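Local structure of alginate lyase AlgAT5 (Defluviitalea, 5ZQI) at residues A[205-216]-A[219-230]. The protein is a polysaccharide lyase of family 7 that probably cleaves alginate by beta-elimination, working on a beta-sandwich scaffold. Residues are numbered along the deposited sequence; the frame is centred on the assembly and turned at random.
Sequences FTVKIVASGGKI and YYNGDLKLTYNK
F205 and Y220 meet on the L183 side of an antiparallel meander, in which 205-212, 215-220 and 223-229 are consecutive strands ending one sheet of the sandwich. Y220 CE1 lies 3.6 Å from F205 CB, and the ring planes are inclined at 43°, an oblique pairing; L183 touches both side chains, and Y220 OH is hydrogen-bonded to D196. Y220 swings its ring across F205 because its CG stands anti to the backbone N (chi1 -178°). Replacing this tyrosine by an alanine is likely to leave F205 CB without its neighbour and D196 without the phenol. Next to it, the type I' turn from Y220 to D223 is tied back twice: N221 OD1 accepts from T206 N at 2.9 Å, and N221 N donates to T206 O. At the far end, buried I216 exchanges two backbone bonds with Y228. Whereas F205 is buried, K208 and Y219 are partly exposed: K208 lays CE over one ring face, L224 CD1 covers the opposite one, and NZ stands 4.5 Å from the centroid, 10° off the normal, a cation-pi contact. The chemistry thus implies a division of labour: ring carbons pack around F205, the cation-pi pair joins 205-212 to 215-220, and the N221 amide fixes the turn to T206.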
ATOM      1  N   PHE A 205     -10.167  -8.877   2.769  1.00  9.34           N
ATOM      2  CA  PHE A 205     -10.867  -8.324   1.615  1.00  9.02           C
ATOM      3  C   PHE A 205      -9.920  -8.265   0.425  1.00  8.46           C
ATOM      4  O   PHE A 205      -8.687  -8.265   0.574  1.00  9.61           O
ATOM      5  CB  PHE A 205     -11.455  -6.913   1.878  1.00 11.16           C
ATOM      6  CG  PHE A 205     -10.444  -5.831   2.124  1.00  9.78           C
ATOM      7  CD1 PHE A 205     -10.036  -5.559   3.381  1.00 11.94           C
ATOM      8  CD2 PHE A 205      -9.963  -5.008   1.102  1.00 10.24           C
ATOM      9  CE1 PHE A 205      -9.111  -4.510   3.654  1.00 11.41           C
ATOM     10  CE2 PHE A 205      -9.058  -4.001   1.366  1.00 10.51           C
ATOM     11  CZ  PHE A 205      -8.595  -3.788   2.646  1.00  8.46           C
ATOM     12  N   THR A 206     -10.509  -8.167  -0.760  1.00  8.24           N
ATOM     13  CA  THR A 206      -9.759  -7.870  -1.968  1.00  7.63           C
ATOM     14  C   THR A 206     -10.121  -6.490  -2.478  1.00  7.23           C
ATOM     15  O   THR A 206     -11.292  -6.099  -2.481  1.00  9.59           O
ATOM     16  CB  THR A 206     -10.002  -8.914  -3.060  1.00 11.36           C
ATOM     17  OG1 THR A 206     -11.349  -8.865  -3.533  1.00 15.82           O
ATOM     18  CG2 THR A 206      -9.730 -10.272  -2.510  1.00  9.35           C
ATOM     19  N   VAL A 207      -9.109  -5.759  -2.922  1.00  7.60           N
ATOM     20  CA  VAL A 207      -9.294  -4.499  -3.615  1.00  8.01           C
ATOM     21  C   VAL A 207      -8.554  -4.587  -4.937  1.00  8.82           C
ATOM     22  O   VAL A 207      -7.404  -5.037  -4.991  1.00  9.19           O
ATOM     23  CB  VAL A 207      -8.838  -3.304  -2.763  1.00  9.59           C
ATOM     24  CG1 VAL A 207      -7.382  -3.381  -2.347  1.00  9.25           C
ATOM     25  CG2 VAL A 207      -9.140  -2.000  -3.493  1.00 10.56           C
ATOM     26  N   LYS A 208      -9.251  -4.241  -6.012  1.00  6.87           N
ATOM     27  CA  LYS A 208      -8.679  -4.224  -7.352  1.00  6.71           C
ATOM     28  C   LYS A 208      -8.765  -2.811  -7.922  1.00  8.32           C
ATOM     29  O   LYS A 208      -9.830  -2.184  -7.892  1.00  8.07           O
ATOM     30  CB  LYS A 208      -9.399  -5.213  -8.278  1.00  8.22           C
ATOM     31  CG  LYS A 208      -8.869  -5.216  -9.697  1.00 10.16           C
ATOM     32  CD  LYS A 208      -9.422  -6.340 -10.564  1.00 15.62           C
ATOM     33  CE  LYS A 208     -10.907  -6.221 -10.768  1.00 20.10           C
ATOM     34  NZ  LYS A 208     -11.332  -7.140 -11.865  1.00 30.54           N
ATOM     35  N   ILE A 209      -7.650  -2.324  -8.452  1.00  5.88           N
ATOM     36  CA  ILE A 209      -7.525  -1.004  -9.057  1.00  7.46           C
ATOM     37  C   ILE A 209      -7.148  -1.217 -10.515  1.00  8.57           C
ATOM     38  O   ILE A 209      -6.174  -1.926 -10.799  1.00  7.57           O
ATOM     39  CB  ILE A 209      -6.468  -0.154  -8.333  1.00  7.14           C
ATOM     40  CG1 ILE A 209      -6.798  -0.026  -6.848  1.00  8.45           C
ATOM     41  CG2 ILE A 209      -6.366   1.224  -9.031  1.00  7.41           C
ATOM     42  CD1 ILE A 209      -5.713   0.681  -6.048  1.00 11.78           C
ATOM     43  N   VAL A 210      -7.922  -0.624 -11.435  1.00  7.37           N
ATOM     44  CA  VAL A 210      -7.692  -0.743 -12.870  1.00  8.75           C
ATOM     45  C   VAL A 210      -7.652   0.653 -13.474  1.00  8.60           C
ATOM     46  O   VAL A 210      -8.658   1.375 -13.451  1.00 10.01           O
ATOM     47  CB  VAL A 210      -8.780  -1.585 -13.565  1.00  7.89           C
ATOM     48  CG1 VAL A 210      -8.477  -1.699 -15.062  1.00 11.16           C
ATOM     49  CG2 VAL A 210      -8.914  -2.928 -12.932  1.00 11.95           C
ATOM     50  N   ALA A 211      -6.528   1.007 -14.065  1.00  7.57           N
ATOM     51  CA  ALA A 211      -6.350   2.280 -14.762  1.00  7.92           C
ATOM     52  C   ALA A 211      -6.252   2.020 -16.262  1.00  8.45           C
ATOM     53  O   ALA A 211      -5.385   1.256 -16.701  1.00  9.29           O
ATOM     54  CB  ALA A 211      -5.093   2.983 -14.267  1.00 10.25           C
ATOM     55  N   SER A 212      -7.098   2.680 -17.050  1.00 10.25           N
ATOM     56  CA  SER A 212      -7.202   2.461 -18.480  1.00  9.37           C
ATOM     57  C   SER A 212      -8.219   3.463 -19.020  1.00  8.52           C
ATOM     58  O   SER A 212      -9.188   3.805 -18.350  1.00 10.80           O
ATOM     59  CB  SER A 212      -7.650   1.031 -18.777  1.00 11.48           C
ATOM     60  OG  SER A 212      -7.583   0.750 -20.150  1.00 16.24           O
ATOM     61  N   GLY A 213      -7.966   3.925 -20.239  1.00  8.99           N
ATOM     62  CA  GLY A 213      -8.958   4.732 -20.937  1.00  9.62           C
ATOM     63  C   GLY A 213      -9.205   6.092 -20.336  1.00 10.09           C
ATOM     64  O   GLY A 213     -10.244   6.689 -20.580  1.00 11.33           O
ATOM     65  N   GLY A 214      -8.257   6.610 -19.574  1.00  9.19           N
ATOM     66  CA  GLY A 214      -8.454   7.881 -18.903  1.00 10.00           C
ATOM     67  C   GLY A 214      -9.352   7.792 -17.691  1.00  9.13           C
ATOM     68  O   GLY A 214      -9.948   8.791 -17.287  1.00 11.05           O
ATOM     69  N   LYS A 215      -9.489   6.607 -17.112  1.00  8.69           N
ATOM     70  CA  LYS A 215     -10.234   6.476 -15.874  1.00 10.07           C
ATOM     71  C   LYS A 215      -9.607   5.423 -14.986  1.00  9.67           C
ATOM     72  O   LYS A 215      -8.799   4.603 -15.426  1.00 10.21           O
ATOM     73  CB  LYS A 215     -11.695   6.131 -16.144  1.00 16.47           C
ATOM     74  CG  LYS A 215     -11.924   4.736 -16.619  1.00 13.61           C
ATOM     75  CD  LYS A 215     -13.383   4.545 -17.079  1.00 21.01           C
ATOM     76  CE  LYS A 215     -13.573   5.069 -18.475  1.00 19.18           C
ATOM     77  NZ  LYS A 215     -14.921   4.736 -19.033  1.00 22.94           N
ATOM     78  N   ILE A 216      -9.962   5.503 -13.716  1.00  8.48           N
ATOM     79  CA  ILE A 216      -9.515   4.572 -12.692  1.00  8.04           C
ATOM     80  C   ILE A 216     -10.747   3.918 -12.070  1.00  9.53           C
ATOM     81  O   ILE A 216     -11.680   4.605 -11.640  1.00 10.57           O
ATOM     82  CB  ILE A 216      -8.663   5.279 -11.619  1.00  8.94           C
ATOM     83  CG1 ILE A 216      -7.410   5.906 -12.228  1.00 11.14           C
ATOM     84  CG2 ILE A 216      -8.300   4.247 -10.518  1.00 12.46           C
ATOM     85  CD1 ILE A 216      -6.690   6.870 -11.293  1.00  9.77           C
ATOM     86  N   TYR A 219     -12.576  -1.784  -7.274  1.00  8.27           N
ATOM     87  CA  TYR A 219     -13.474  -2.845  -6.867  1.00  8.04           C
ATOM     88  C   TYR A 219     -13.143  -3.281  -5.443  1.00  8.40           C
ATOM     89  O   TYR A 219     -11.970  -3.284  -5.031  1.00  9.69           O
ATOM     90  CB  TYR A 219     -13.361  -4.063  -7.795  1.00 11.80           C
ATOM     91  CG  TYR A 219     -13.597  -3.835  -9.271  1.00 10.34           C
ATOM     92  CD1 TYR A 219     -12.643  -3.187 -10.055  1.00 12.31           C
ATOM     93  CD2 TYR A 219     -14.775  -4.245  -9.883  1.00 11.28           C
ATOM     94  CE1 TYR A 219     -12.849  -2.972 -11.404  1.00 13.29           C
ATOM     95  CE2 TYR A 219     -14.978  -4.034 -11.230  1.00 12.42           C
ATOM     96  CZ  TYR A 219     -14.014  -3.408 -11.981  1.00 14.62           C
ATOM     97  OH  TYR A 219     -14.268  -3.215 -13.328  1.00 21.81           O
ATOM     98  N   TYR A 220     -14.182  -3.682  -4.713  1.00  9.23           N
ATOM     99  CA  TYR A 220     -14.087  -4.220  -3.366  1.00  8.81           C
ATOM    100  C   TYR A 220     -14.780  -5.575  -3.349  1.00  9.21           C
ATOM    101  O   TYR A 220     -15.982  -5.672  -3.606  1.00 10.28           O
ATOM    102  CB  TYR A 220     -14.737  -3.257  -2.356  1.00 11.38           C
ATOM    103  CG  TYR A 220     -14.667  -3.658  -0.900  1.00 10.40           C
ATOM    104  CD1 TYR A 220     -13.472  -3.709  -0.224  1.00 10.13           C
ATOM    105  CD2 TYR A 220     -15.808  -3.961  -0.202  1.00 10.46           C
ATOM    106  CE1 TYR A 220     -13.415  -4.053   1.100  1.00 10.48           C
ATOM    107  CE2 TYR A 220     -15.759  -4.322   1.141  1.00 12.44           C
ATOM    108  CZ  TYR A 220     -14.573  -4.350   1.786  1.00 11.98           C
ATOM    109  OH  TYR A 220     -14.527  -4.685   3.117  1.00 15.28           O
ATOM    110  N   ASN A 221     -14.001  -6.628  -3.102  1.00  9.15           N
ATOM    111  CA  ASN A 221     -14.514  -8.006  -3.185  1.00 11.85           C
ATOM    112  C   ASN A 221     -15.291  -8.238  -4.476  1.00 12.66           C
ATOM    113  O   ASN A 221     -16.327  -8.916  -4.492  1.00 14.18           O
ATOM    114  CB  ASN A 221     -15.380  -8.337  -1.971  1.00 11.07           C
ATOM    115  CG  ASN A 221     -14.584  -8.310  -0.683  1.00 14.26           C
ATOM    116  OD1 ASN A 221     -13.394  -8.648  -0.668  1.00 11.29           O
ATOM    117  ND2 ASN A 221     -15.230  -7.930   0.401  1.00 13.77           N
ATOM    118  N   GLY A 222     -14.777  -7.682  -5.573  1.00 12.82           N
ATOM    119  CA  GLY A 222     -15.344  -7.939  -6.873  1.00 12.84           C
ATOM    120  C   GLY A 222     -16.398  -6.960  -7.343  1.00 15.60           C
ATOM    121  O   GLY A 222     -16.766  -6.997  -8.526  1.00 18.29           O
ATOM    122  N   ASP A 223     -16.885  -6.093  -6.466  1.00 14.45           N
ATOM    123  CA  ASP A 223     -17.958  -5.157  -6.772  1.00 13.85           C
ATOM    124  C   ASP A 223     -17.380  -3.786  -7.099  1.00 12.80           C
ATOM    125  O   ASP A 223     -16.571  -3.255  -6.341  1.00 11.72           O
ATOM    126  CB  ASP A 223     -18.906  -5.065  -5.580  1.00 14.90           C
ATOM    127  CG  ASP A 223     -19.575  -6.392  -5.271  1.00 22.42           C
ATOM    128  OD1 ASP A 223     -19.901  -7.151  -6.231  1.00 22.73           O
ATOM    129  OD2 ASP A 223     -19.778  -6.681  -4.080  1.00 23.49           O
ATOM    130  N   LEU A 224     -17.803  -3.217  -8.226  1.00 12.42           N
ATOM    131  CA  LEU A 224     -17.300  -1.919  -8.659  1.00 13.71           C
ATOM    132  C   LEU A 224     -17.833  -0.841  -7.725  1.00 11.22           C
ATOM    133  O   LEU A 224     -19.050  -0.697  -7.560  1.00 14.98           O
ATOM    134  CB  LEU A 224     -17.711  -1.640 -10.100  1.00 12.64           C
ATOM    135  CG  LEU A 224     -17.219  -0.304 -10.671  1.00 13.75           C
ATOM    136  CD1 LEU A 224     -15.714  -0.259 -10.871  1.00 14.67           C
ATOM    137  CD2 LEU A 224     -17.962  -0.058 -12.010  1.00 18.06           C
ATOM    138  N   LYS A 225     -16.921  -0.092  -7.110  1.00  9.96           N
ATOM    139  CA  LYS A 225     -17.301   0.958  -6.168  1.00 11.22           C
ATOM    140  C   LYS A 225     -16.995   2.373  -6.641  1.00 11.60           C
ATOM    141  O   LYS A 225     -17.609   3.317  -6.133  1.00 13.58           O
ATOM    142  CB  LYS A 225     -16.597   0.743  -4.827  1.00 11.12           C
ATOM    143  CG  LYS A 225     -16.923  -0.565  -4.167  1.00 11.03           C
ATOM    144  CD  LYS A 225     -18.308  -0.521  -3.576  1.00 15.95           C
ATOM    145  CE  LYS A 225     -18.527  -1.694  -2.639  1.00 19.80           C
ATOM    146  NZ  LYS A 225     -19.942  -1.666  -2.148  1.00 21.69           N
ATOM    147  N   LEU A 226     -16.121   2.538  -7.633  1.00 10.02           N
ATOM    148  CA  LEU A 226     -15.715   3.852  -8.122  1.00  9.99           C
ATOM    149  C   LEU A 226     -15.243   3.732  -9.559  1.00 10.06           C
ATOM    150  O   LEU A 226     -14.481   2.816  -9.890  1.00  9.32           O
ATOM    151  CB  LEU A 226     -14.575   4.441  -7.280  1.00 11.61           C
ATOM    152  CG  LEU A 226     -13.922   5.735  -7.808  1.00 10.63           C
ATOM    153  CD1 LEU A 226     -14.854   6.924  -7.776  1.00 13.61           C
ATOM    154  CD2 LEU A 226     -12.683   5.964  -6.942  1.00 12.87           C
ATOM    155  N   THR A 227     -15.706   4.651 -10.401  1.00 11.44           N
ATOM    156  CA  THR A 227     -15.135   4.940 -11.713  1.00 11.77           C
ATOM    157  C   THR A 227     -14.795   6.428 -11.749  1.00 11.34           C
ATOM    158  O   THR A 227     -15.683   7.273 -11.597  1.00 15.68           O
ATOM    159  CB  THR A 227     -16.113   4.572 -12.818  1.00 14.74           C
ATOM    160  OG1 THR A 227     -16.527   3.209 -12.666  1.00 16.28           O
ATOM    161  CG2 THR A 227     -15.447   4.696 -14.192  1.00 13.62           C
ATOM    162  N   TYR A 228     -13.508   6.740 -11.915  1.00 10.45           N
ATOM    163  CA  TYR A 228     -12.973   8.082 -11.665  1.00 12.97           C
ATOM    164  C   TYR A 228     -12.165   8.568 -12.852  1.00  9.46           C
ATOM    165  O   TYR A 228     -11.164   7.954 -13.208  1.00  9.81           O
ATOM    166  CB  TYR A 228     -12.129   8.031 -10.386  1.00 11.60           C
ATOM    167  CG  TYR A 228     -11.368   9.252  -9.966  1.00 15.73           C
ATOM    168  CD1 TYR A 228     -11.998  10.457  -9.755  1.00 17.18           C
ATOM    169  CD2 TYR A 228      -9.998   9.173  -9.747  1.00 16.87           C
ATOM    170  CE1 TYR A 228     -11.264  11.568  -9.348  1.00 16.89           C
ATOM    171  CE2 TYR A 228      -9.273  10.268  -9.335  1.00 25.02           C
ATOM    172  CZ  TYR A 228      -9.916  11.464  -9.141  1.00 16.77           C
ATOM    173  OH  TYR A 228      -9.173  12.551  -8.725  1.00 22.18           O
ATOM    174  N   ASN A 229     -12.616   9.659 -13.469  1.00 10.76           N
ATOM    175  CA  ASN A 229     -11.864  10.225 -14.582  1.00 11.66           C
ATOM    176  C   ASN A 229     -10.508  10.743 -14.118  1.00  9.72           C
ATOM    177  O   ASN A 229     -10.420  11.530 -13.175  1.00 11.42           O
ATOM    178  CB  ASN A 229     -12.627  11.381 -15.222  1.00 11.09           C
ATOM    179  CG  ASN A 229     -13.891  10.951 -15.910  1.00 11.65           C
ATOM    180  OD1 ASN A 229     -14.028   9.783 -16.309  1.00 11.93           O
ATOM    181  ND2 ASN A 229     -14.825  11.875 -16.047  1.00 12.61           N
ATOM    182  N   LYS A 230      -9.459  10.361 -14.835  1.00  9.48           N
ATOM    183  CA  LYS A 230      -8.115  10.813 -14.522  1.00  9.26           C
ATOM    184  C   LYS A 230      -7.170  10.528 -15.680  1.00  9.87           C
ATOM    185  O   LYS A 230      -7.025   9.374 -16.125  1.00 12.02           O
ATOM    186  CB  LYS A 230      -7.646  10.138 -13.218  1.00 10.92           C
ATOM    187  CG  LYS A 230      -6.289  10.642 -12.738  1.00 17.84           C
ATOM    188  CD  LYS A 230      -6.355  12.075 -12.288  1.00 17.50           C
ATOM    189  CE  LYS A 230      -6.857  12.227 -10.862  1.00 36.55           C
ATOM    190  NZ  LYS A 230      -6.678  13.631 -10.387  1.00 42.06           N
TER
HETATM  191  O   HOH W   1     -11.911  -6.781  -5.641  1.00 12.52           O